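Local coordinates for protein alkylhalidase CmlS (Streptomyces venezuelae, PDB 3I3L) that is a flavin-dependent halogenase of chloramphenicol biosynthesis that carries an FAD bound covalently through an aspartate, at residues G195-D200 / W298-E303. Numbering follows the deposited sequence.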
loop_
_atom_site.group_PDB
_atom_site.type_symbol
_atom_site.label_atom_id
_atom_site.label_comp_id
_atom_site.label_asym_id
_atom_site.label_seq_id
_atom_site.Cartn_x
_atom_site.Cartn_y
_atom_site.Cartn_z
ATOM N N GLY A 195 3.128 20.981 -11.379
ATOM C CA GLY A 195 4.084 21.284 -10.327
ATOM C C GLY A 195 3.532 21.032 -8.934
ATOM O O GLY A 195 3.807 21.776 -8.031
ATOM N N VAL A 196 2.735 19.985 -8.754
ATOM C CA VAL A 196 2.164 19.728 -7.460
ATOM C C VAL A 196 2.843 18.530 -6.752
ATOM O O VAL A 196 2.444 18.189 -5.651
ATOM C CB VAL A 196 0.630 19.463 -7.581
ATOM C CG1 VAL A 196 -0.071 20.729 -8.047
ATOM C CG2 VAL A 196 0.354 18.296 -8.545
ATOM N N ARG A 197 3.854 17.917 -7.376
ATOM C CA ARG A 197 4.626 16.863 -6.714
ATOM C C ARG A 197 5.479 17.370 -5.508
ATOM O O ARG A 197 6.194 18.373 -5.605
ATOM C CB ARG A 197 5.493 16.075 -7.713
ATOM C CG ARG A 197 6.251 14.875 -7.035
ATOM C CD ARG A 197 6.795 13.893 -8.053
ATOM N NE ARG A 197 5.771 13.293 -8.900
ATOM C CZ ARG A 197 6.032 12.565 -9.976
ATOM N NH1 ARG A 197 7.297 12.356 -10.363
ATOM N NH2 ARG A 197 5.022 11.963 -10.663
ATOM N N GLN A 198 5.344 16.689 -4.370
ATOM C CA GLN A 198 6.049 17.082 -3.127
ATOM C C GLN A 198 6.985 15.946 -2.742
ATOM O O GLN A 198 6.560 14.954 -2.159
ATOM C CB GLN A 198 5.082 17.438 -1.987
ATOM C CG GLN A 198 3.889 18.282 -2.497
ATOM C CD GLN A 198 2.684 18.346 -1.501
ATOM O OE1 GLN A 198 2.247 17.312 -0.933
ATOM N NE2 GLN A 198 2.142 19.546 -1.315
ATOM N N TYR A 199 8.251 16.052 -3.161
ATOM C CA TYR A 199 9.253 15.089 -2.783
ATOM C C TYR A 199 9.406 15.041 -1.276
ATOM O O TYR A 199 9.232 16.038 -0.599
ATOM C CB TYR A 199 10.565 15.354 -3.502
ATOM C CG TYR A 199 10.519 14.874 -4.940
ATOM C CD1 TYR A 199 10.700 13.527 -5.252
ATOM C CD2 TYR A 199 10.149 15.738 -5.941
ATOM C CE1 TYR A 199 10.611 13.087 -6.615
ATOM C CE2 TYR A 199 10.041 15.360 -7.247
ATOM C CZ TYR A 199 10.289 14.067 -7.603
ATOM O OH TYR A 199 10.170 13.728 -8.915
ATOM N N ASP A 200 9.659 13.872 -0.752
ATOM C CA ASP A 200 9.902 13.783 0.682
ATOM C C ASP A 200 11.243 14.454 0.975
ATOM O O ASP A 200 12.195 14.325 0.222
ATOM C CB ASP A 200 9.988 12.350 1.143
ATOM C CG ASP A 200 9.905 12.242 2.660
ATOM O OD1 ASP A 200 8.800 12.413 3.180
ATOM O OD2 ASP A 200 10.950 12.037 3.318
ATOM N N TRP A 298 12.769 8.055 -5.024
ATOM C CA TRP A 298 12.369 8.866 -3.836
ATOM C C TRP A 298 10.902 8.806 -3.568
ATOM O O TRP A 298 10.116 8.841 -4.500
ATOM C CB TRP A 298 12.709 10.320 -4.094
ATOM C CG TRP A 298 14.152 10.541 -4.448
ATOM C CD1 TRP A 298 15.113 9.597 -4.628
ATOM C CD2 TRP A 298 14.775 11.800 -4.640
ATOM N NE1 TRP A 298 16.284 10.201 -4.931
ATOM C CE2 TRP A 298 16.102 11.559 -4.937
ATOM C CE3 TRP A 298 14.319 13.129 -4.549
ATOM C CZ2 TRP A 298 17.014 12.583 -5.191
ATOM C CZ3 TRP A 298 15.194 14.144 -4.788
ATOM C CH2 TRP A 298 16.546 13.873 -5.125
ATOM N N SER A 299 10.523 8.795 -2.290
ATOM C CA SER A 299 9.165 9.012 -1.886
ATOM C C SER A 299 8.707 10.440 -2.225
ATOM O O SER A 299 9.510 11.336 -2.186
ATOM C CB SER A 299 9.060 8.805 -0.396
ATOM O OG SER A 299 9.310 7.451 -0.017
ATOM N N TYR A 300 7.434 10.623 -2.571
ATOM C CA TYR A 300 6.780 11.930 -2.773
ATOM C C TYR A 300 5.270 11.689 -2.805
ATOM O O TYR A 300 4.814 10.585 -3.167
ATOM C CB TYR A 300 7.165 12.518 -4.143
ATOM C CG TYR A 300 6.928 11.584 -5.336
ATOM C CD1 TYR A 300 5.642 11.414 -5.882
ATOM C CD2 TYR A 300 7.980 10.830 -5.883
ATOM C CE1 TYR A 300 5.435 10.609 -6.989
ATOM C CE2 TYR A 300 7.791 9.980 -6.995
ATOM C CZ TYR A 300 6.508 9.872 -7.528
ATOM O OH TYR A 300 6.331 9.018 -8.565
ATOM N N ASP A 301 4.481 12.695 -2.427
ATOM C CA ASP A 301 3.060 12.665 -2.798
ATOM C C ASP A 301 2.750 13.859 -3.661
ATOM O O ASP A 301 3.669 14.366 -4.348
ATOM C CB ASP A 301 2.136 12.547 -1.528
ATOM C CG ASP A 301 2.331 13.683 -0.559
ATOM O OD1 ASP A 301 3.328 14.442 -0.694
ATOM O OD2 ASP A 301 1.505 13.808 0.362
ATOM N N THR A 302 1.481 14.325 -3.645
ATOM C CA THR A 302 1.048 15.449 -4.532
ATOM C C THR A 302 0.212 16.341 -3.662
ATOM O O THR A 302 -0.450 15.877 -2.762
ATOM C CB THR A 302 0.001 15.066 -5.611
ATOM O OG1 THR A 302 0.070 13.667 -5.977
ATOM C CG2 THR A 302 0.090 15.906 -6.740
ATOM N N GLU A 303 0.180 17.615 -4.001
ATOM C CA GLU A 303 -0.763 18.520 -3.395
ATOM C C GLU A 303 -2.180 18.129 -3.825
ATOM O O GLU A 303 -3.119 18.301 -3.051
ATOM C CB GLU A 303 -0.445 19.945 -3.861
ATOM C CG GLU A 303 -1.172 21.024 -3.166
ATOM C CD GLU A 303 -0.663 22.458 -3.531
ATOM O OE1 GLU A 303 0.197 22.632 -4.449
ATOM O OE2 GLU A 303 -1.118 23.418 -2.844
HETATM O O HOH W 1 5.701 14.828 0.729
#
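R197 spreads its side chain over the ring of Y300. With CG anti to the backbone N (chi1 -176°), the chain leaves CB, 4.2 Å from D301 O, and brings CG to 3.7 Å from Y300 CD1. CD then sits over the ring face, 3.6 Å from the centroid of Y300, as a CH-pi contact. A bend at chi3 lays the guanidinium flat, its plane 15° from the ring; NE comes to 3.3 Å from Y300 CE1, and CZ makes an off-centre cation-pi contact. At the tip, NH1 hydrogen-bonds to S186 O and weakly to Y199 OH; arginine suits the place because its flat cation can stack while its N-H groups bond outward. Tyrosine suits the partner position, offering R197 a ring face while its hydroxyl hydrogen-bonds to D315 O and S186 OG. On the same face, Y199 lies beside Y300 and takes the edge of the W298 six-membered ring, offset edge-to-face, centroids 5.7 Å apart. Q198 and D301, side chains on the other face, form a hydrogen-bonded pair: Q198 N to D301 O is 2.9 Å and nearly straight, and D301 N returns a bond to Q198 O. This antiparallel pairing with an aromatic cluster joins strands 197-200 and 287-302 beside FAD-binding D315.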